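Local atomic coordinates of TSSL1 (Pseudomonas aeruginosa, PDB entry 4B62), a protein that probably tethers the type VI secretion system to the cell wall by binding peptidoglycan, here through its OmpA-like peptidoglycan-binding module. Residues Trp97-Ala108 and Arg120-Asp128. Sequence-based numbering, arbitrary orientation.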
ATOM      1  N   TRP A  97      -7.021   9.058  10.376  1.00 11.12           N
ATOM      2  CA  TRP A  97      -7.966   8.599   9.372  1.00 11.15           C
ATOM      3  C   TRP A  97      -7.696   9.263   8.024  1.00 10.15           C
ATOM      4  O   TRP A  97      -7.549   8.585   7.004  1.00 11.11           O
ATOM      5  CB  TRP A  97      -9.436   8.813   9.783  1.00 12.83           C
ATOM      6  CG  TRP A  97     -10.287   8.417   8.669  1.00 11.92           C
ATOM      7  CD1 TRP A  97     -10.645   7.136   8.324  1.00 15.12           C
ATOM      8  CD2 TRP A  97     -10.799   9.265   7.640  1.00 11.52           C
ATOM      9  NE1 TRP A  97     -11.350   7.146   7.159  1.00 13.95           N
ATOM     10  CE2 TRP A  97     -11.488   8.439   6.730  1.00 12.93           C
ATOM     11  CE3 TRP A  97     -10.794  10.652   7.424  1.00 13.34           C
ATOM     12  CZ2 TRP A  97     -12.131   8.945   5.598  1.00 14.73           C
ATOM     13  CZ3 TRP A  97     -11.444  11.150   6.297  1.00 14.08           C
ATOM     14  CH2 TRP A  97     -12.098  10.296   5.402  1.00 15.58           C
ATOM     15  N   LYS A  98      -7.575  10.587   8.032  1.00 10.68           N
ATOM     16  CA  LYS A  98      -7.397  11.289   6.778  1.00 10.59           C
ATOM     17  C   LYS A  98      -6.073  10.926   6.132  1.00 10.55           C
ATOM     18  O   LYS A  98      -6.007  10.732   4.916  1.00 10.58           O
ATOM     19  CB  LYS A  98      -7.520  12.796   6.956  1.00 12.27           C
ATOM     20  CG  LYS A  98      -7.544  13.537   5.623  1.00 14.49           C
ATOM     21  CD  LYS A  98      -8.822  13.263   4.841  1.00 18.30           C
ATOM     22  CE  LYS A  98      -8.753  13.684   3.379  1.00 23.15           C
ATOM     23  NZ  LYS A  98      -8.728  15.160   3.251  1.00 23.68           N
ATOM     24  N   LEU A  99      -5.017  10.808   6.935  1.00 10.45           N
ATOM     25  CA  LEU A  99      -3.737  10.384   6.380  1.00 10.44           C
ATOM     26  C   LEU A  99      -3.837   8.987   5.743  1.00  9.71           C
ATOM     27  O   LEU A  99      -3.298   8.753   4.649  1.00 10.59           O
ATOM     28  CB  LEU A  99      -2.648  10.412   7.448  1.00 11.43           C
ATOM     29  CG  LEU A  99      -1.237  10.092   6.954  1.00 12.29           C
ATOM     30  CD1 LEU A  99      -0.746  11.113   5.934  1.00 13.27           C
ATOM     31  CD2 LEU A  99      -0.299   9.965   8.155  1.00 14.15           C
ATOM     32  N   SER A 100      -4.539   8.067   6.414  1.00  9.94           N
ATOM     33  CA  SER A 100      -4.656   6.703   5.911  1.00 10.06           C
ATOM     34  C   SER A 100      -5.431   6.682   4.579  1.00  9.42           C
ATOM     35  O   SER A 100      -5.087   5.937   3.663  1.00  9.74           O
ATOM     36  CB  SER A 100      -5.311   5.799   6.963  1.00 10.30           C
ATOM     37  OG  SER A 100      -6.720   5.967   7.086  1.00 11.02           O
ATOM     38  N   GLN A 101      -6.467   7.510   4.483  1.00  9.23           N
ATOM     39  CA  GLN A 101      -7.231   7.606   3.249  1.00  9.86           C
ATOM     40  C   GLN A 101      -6.396   8.197   2.123  1.00  9.27           C
ATOM     41  O   GLN A 101      -6.401   7.705   0.988  1.00 10.32           O
ATOM     42  CB  GLN A 101      -8.511   8.431   3.459  1.00  9.98           C
ATOM     43  CG  GLN A 101      -9.322   8.637   2.198  1.00 11.09           C
ATOM     44  CD  GLN A 101     -10.576   9.433   2.412  0.10  9.77           C
ATOM     45  OE1 GLN A 101     -10.551  10.660   2.393  0.10  8.29           O
ATOM     46  NE2 GLN A 101     -11.691   8.739   2.586  0.10  6.79           N
ATOM     47  N   ALA A 102      -5.681   9.267   2.445  1.00 10.22           N
ATOM     48  CA  ALA A 102      -4.894   9.975   1.443  1.00  9.96           C
ATOM     49  C   ALA A 102      -3.747   9.107   0.917  1.00  8.76           C
ATOM     50  O   ALA A 102      -3.435   9.130  -0.277  1.00 10.42           O
ATOM     51  CB  ALA A 102      -4.369  11.289   1.994  1.00 10.93           C
ATOM     52  N   ARG A 103      -3.138   8.329   1.813  1.00  9.64           N
ATOM     53  CA  ARG A 103      -2.078   7.422   1.419  1.00  9.34           C
ATOM     54  C   ARG A 103      -2.587   6.337   0.472  1.00  8.78           C
ATOM     55  O   ARG A 103      -1.978   6.063  -0.561  1.00 10.37           O
ATOM     56  CB  ARG A 103      -1.410   6.813   2.657  1.00  9.57           C
ATOM     57  CG  ARG A 103      -0.441   7.781   3.312  1.00  9.71           C
ATOM     58  CD  ARG A 103       0.149   7.268   4.610  1.00 10.06           C
ATOM     59  NE  ARG A 103       1.281   8.092   5.010  1.00 10.27           N
ATOM     60  CZ  ARG A 103       2.173   7.768   5.935  1.00 11.67           C
ATOM     61  NH1 ARG A 103       2.075   6.651   6.657  1.00 12.87           N
ATOM     62  NH2 ARG A 103       3.201   8.587   6.121  1.00 13.15           N
ATOM     63  N   ALA A 104      -3.722   5.726   0.816  1.00  9.00           N
ATOM     64  CA  ALA A 104      -4.310   4.725  -0.059  1.00  9.52           C
ATOM     65  C   ALA A 104      -4.683   5.331  -1.413  1.00  8.38           C
ATOM     66  O   ALA A 104      -4.447   4.747  -2.465  1.00  9.96           O
ATOM     67  CB  ALA A 104      -5.531   4.119   0.606  1.00  9.80           C
ATOM     68  N   GLN A 105      -5.300   6.497  -1.365  1.00  9.62           N
ATOM     69  CA  GLN A 105      -5.750   7.118  -2.601  1.00  9.99           C
ATOM     70  C   GLN A 105      -4.569   7.515  -3.501  1.00 10.06           C
ATOM     71  O   GLN A 105      -4.654   7.398  -4.727  1.00 11.17           O
ATOM     72  CB  GLN A 105      -6.613   8.340  -2.328  1.00 11.58           C
ATOM     73  CG  GLN A 105      -7.367   8.850  -3.554  1.00 14.28           C
ATOM     74  CD  GLN A 105      -8.339   7.827  -4.140  1.00 17.10           C
ATOM     75  OE1 GLN A 105      -9.278   7.389  -3.473  1.00 21.30           O
ATOM     76  NE2 GLN A 105      -8.104   7.428  -5.378  1.00 20.32           N
ATOM     77  N   GLU A 106      -3.479   8.007  -2.902  1.00 11.37           N
ATOM     78  CA  GLU A 106      -2.329   8.382  -3.710  1.00 11.20           C
ATOM     79  C   GLU A 106      -1.728   7.157  -4.420  1.00  9.75           C
ATOM     80  O   GLU A 106      -1.387   7.204  -5.616  1.00 11.22           O
ATOM     81  CB  GLU A 106      -1.290   9.110  -2.872  1.00 12.56           C
ATOM     82  CG  GLU A 106      -0.102   9.643  -3.674  1.00 13.46           C
ATOM     83  CD  GLU A 106      -0.445  10.814  -4.593  1.00 16.30           C
ATOM     84  OE1 GLU A 106      -1.540  11.403  -4.486  1.00 22.71           O
ATOM     85  OE2 GLU A 106       0.402  11.163  -5.440  1.00 19.35           O
ATOM     86  N   VAL A 107      -1.649   6.041  -3.698  1.00  9.97           N
ATOM     87  CA  VAL A 107      -1.159   4.808  -4.300  1.00  9.94           C
ATOM     88  C   VAL A 107      -2.080   4.369  -5.447  1.00 10.00           C
ATOM     89  O   VAL A 107      -1.626   4.051  -6.544  1.00 10.78           O
ATOM     90  CB  VAL A 107      -0.981   3.715  -3.225  1.00 10.62           C
ATOM     91  CG1 VAL A 107      -0.687   2.350  -3.840  1.00 11.42           C
ATOM     92  CG2 VAL A 107       0.155   4.089  -2.289  1.00 10.97           C
ATOM     93  N   ALA A 108      -3.384   4.370  -5.195  1.00  9.95           N
ATOM     94  CA  ALA A 108      -4.337   4.010  -6.248  1.00 10.93           C
ATOM     95  C   ALA A 108      -4.214   4.928  -7.464  1.00 10.15           C
ATOM     96  O   ALA A 108      -4.236   4.473  -8.613  1.00 11.49           O
ATOM     97  CB  ALA A 108      -5.763   4.019  -5.711  1.00 10.92           C
ATOM     98  N   ARG A 120      -9.931   0.679 -12.405  1.00 11.51           N
ATOM     99  CA  ARG A 120      -9.349  -0.561 -11.906  1.00 10.35           C
ATOM    100  C   ARG A 120      -8.924  -0.491 -10.451  1.00 10.57           C
ATOM    101  O   ARG A 120      -8.859  -1.518  -9.796  1.00 12.02           O
ATOM    102  CB  ARG A 120      -8.149  -0.932 -12.767  1.00 11.21           C
ATOM    103  CG  ARG A 120      -7.414  -2.185 -12.355  1.00 11.65           C
ATOM    104  CD  ARG A 120      -6.348  -2.569 -13.359  1.00 12.64           C
ATOM    105  NE  ARG A 120      -5.717  -3.802 -12.937  1.00 13.21           N
ATOM    106  CZ  ARG A 120      -4.535  -4.255 -13.341  1.00 15.54           C
ATOM    107  NH1 ARG A 120      -3.811  -3.583 -14.236  1.00 15.58           N
ATOM    108  NH2 ARG A 120      -4.079  -5.391 -12.838  1.00 17.92           N
ATOM    109  N   PHE A 121      -8.599   0.709  -9.969  1.00 12.32           N
ATOM    110  CA  PHE A 121      -8.057   0.900  -8.617  1.00 12.18           C
ATOM    111  C   PHE A 121      -9.010   1.709  -7.778  1.00 13.53           C
ATOM    112  O   PHE A 121      -9.461   2.777  -8.206  1.00 16.28           O
ATOM    113  CB  PHE A 121      -6.716   1.655  -8.679  1.00 12.72           C
ATOM    114  CG  PHE A 121      -5.665   0.920  -9.428  1.00 12.89           C
ATOM    115  CD1 PHE A 121      -5.615   0.997 -10.811  1.00 13.85           C
ATOM    116  CD2 PHE A 121      -4.759   0.110  -8.775  1.00 13.10           C
ATOM    117  CE1 PHE A 121      -4.687   0.268 -11.522  1.00 14.54           C
ATOM    118  CE2 PHE A 121      -3.820  -0.615  -9.483  1.00 14.20           C
ATOM    119  CZ  PHE A 121      -3.779  -0.529 -10.858  1.00 14.28           C
ATOM    120  N   THR A 122      -9.317   1.215  -6.589  1.00 12.85           N
ATOM    121  CA  THR A 122     -10.024   2.016  -5.618  1.00 13.51           C
ATOM    122  C   THR A 122      -9.276   1.965  -4.314  1.00 10.73           C
ATOM    123  O   THR A 122      -8.414   1.089  -4.103  1.00 12.05           O
ATOM    124  CB  THR A 122     -11.471   1.563  -5.414  1.00 15.22           C
ATOM    125  OG1 THR A 122     -11.485   0.246  -4.858  1.00 15.82           O
ATOM    126  CG2 THR A 122     -12.230   1.572  -6.735  1.00 18.32           C
ATOM    127  N   ALA A 123      -9.612   2.912  -3.452  1.00 10.35           N
ATOM    128  CA  ALA A 123      -8.906   3.121  -2.199  1.00  9.43           C
ATOM    129  C   ALA A 123      -9.835   3.365  -1.031  1.00 10.21           C
ATOM    130  O   ALA A 123     -10.897   3.959  -1.186  1.00 12.19           O
ATOM    131  CB  ALA A 123      -7.966   4.309  -2.324  1.00 12.05           C
ATOM    132  N   GLU A 124      -9.408   2.900   0.143  1.00 10.04           N
ATOM    133  CA  GLU A 124     -10.134   3.174   1.382  0.53 10.48           C
ATOM    134  C   GLU A 124      -9.161   3.342   2.538  1.00 10.30           C
ATOM    135  O   GLU A 124      -8.228   2.579   2.710  1.00 11.01           O
ATOM    136  CB  GLU A 124     -11.136   2.060   1.698  0.53 11.85           C
ATOM    137  CG  GLU A 124     -12.026   2.326   2.916  0.53 12.58           C
ATOM    138  CD  GLU A 124     -12.657   1.058   3.496  0.53 14.59           C
ATOM    139  OE1 GLU A 124     -12.650   0.011   2.835  0.53 17.18           O
ATOM    140  OE2 GLU A 124     -13.105   1.089   4.650  0.53 17.25           O
ATOM    141  N   GLY A 125      -9.391   4.392   3.309  1.00 10.85           N
ATOM    142  CA  GLY A 125      -8.665   4.628   4.539  1.00 10.14           C
ATOM    143  C   GLY A 125      -9.372   3.945   5.690  1.00 10.30           C
ATOM    144  O   GLY A 125     -10.590   4.096   5.879  1.00 12.76           O
ATOM    145  N   ARG A 126      -8.601   3.190   6.460  1.00 10.08           N
ATOM    146  CA  ARG A 126      -9.127   2.414   7.582  1.00 11.07           C
ATOM    147  C   ARG A 126      -8.559   2.817   8.926  1.00 10.22           C
ATOM    148  O   ARG A 126      -8.760   2.122   9.934  1.00 11.50           O
ATOM    149  CB  ARG A 126      -8.927   0.941   7.300  1.00 11.61           C
ATOM    150  CG  ARG A 126      -9.711   0.569   6.066  1.00 13.38           C
ATOM    151  CD  ARG A 126      -9.913  -0.896   5.965  1.00 13.42           C
ATOM    152  NE  ARG A 126     -10.736  -1.217   4.807  1.00 11.88           N
ATOM    153  CZ  ARG A 126     -10.849  -2.441   4.314  1.00 12.57           C
ATOM    154  NH1 ARG A 126     -10.165  -3.428   4.871  1.00 12.37           N
ATOM    155  NH2 ARG A 126     -11.618  -2.672   3.259  1.00 13.13           N
ATOM    156  N   SER A 127      -7.832   3.942   8.931  1.00 10.31           N
ATOM    157  CA  SER A 127      -7.216   4.510  10.151  0.63 10.59           C
ATOM    158  C   SER A 127      -6.571   3.421  10.981  1.00 10.53           C
ATOM    159  O   SER A 127      -5.792   2.644  10.423  1.00 10.48           O
ATOM    160  CB  SER A 127      -8.144   5.447  10.975  0.63  9.23           C
ATOM    161  OG  SER A 127      -9.167   4.775  11.684  0.63 10.47           O
ATOM    162  N   ASP A 128      -6.834   3.370  12.287  1.00 10.18           N
ATOM    163  CA  ASP A 128      -6.168   2.429  13.200  1.00 11.33           C
ATOM    164  C   ASP A 128      -7.020   1.206  13.544  1.00 11.83           C
ATOM    165  O   ASP A 128      -6.746   0.496  14.512  1.00 12.58           O
ATOM    166  CB  ASP A 128      -5.743   3.155  14.481  1.00 13.60           C
ATOM    167  CG  ASP A 128      -6.917   3.656  15.299  1.00 16.15           C
ATOM    168  OD1 ASP A 128      -8.054   3.665  14.803  1.00 16.73           O
ATOM    169  OD2 ASP A 128      -6.696   4.046  16.465  1.00 24.71           O
TER
HETATM  170  O   HOH W   1     -11.624   6.132   2.749  1.00 19.67           O
HETATM  171  O   HOH W   2     -11.173   5.113  -4.545  1.00 18.85           O
HETATM  172  O   HOH W   3      -9.540   5.573  -7.222  1.00 31.67           O
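S100 meets the loop that follows strand 121-125 through its OG, which takes the backbone N-H of S127 at 3.0 Å and gives its own proton to W97 O, one turn back in the helix, at 2.7 Å. With chi1 at 76°, OG lies between the backbone N and the carbonyl carbon, where both bonds can be made at once, a short relay from loop amide through hydroxyl to helix carbonyl. W97 O accepts a second time, from the N-H of Q101.

W97 carries its CG anti to its N, laying the indole alongside the strand end. Its NE1 reaches G125 O at 3.4 Å in a weak, bent bond (133°), while CB of S127 sits at the ring edge, near its plane; Q101, one turn on in the same helix, lies with its CB over one ring face, toward the rim. At G125 the backbones come closest, Q101 CA to G125 CA being 3.5 Å, with no side chain between them.

Further along, small methyls take over: A104 CB faces A123 CB at 3.8 Å, and A108 CB touches both A123 CB and F121 CB. Water bridges the flank: one molecule joins Q101 NE2 to G125 N, a second links Q105 OE1 with A123 N, and a third ties Q105 NE2 to F121 O. The bend of Q105 at chi2 brings its amide down beside A123, and NE2 also bonds D109.

Segment 97-108 runs nearly antiparallel (165°) to strand 121-125, their axes 6.1 Å apart, in the second half of the beta-alpha-beta unit 77-82, 96-115, 121-125 of this OmpA-like domain. Strand 121-125 is outermost in the sheet, paired in parallel with strand 77-82, whose V79 also touches A104; F121 packs on V77 of that strand and on L111 and T115 farther along the helix.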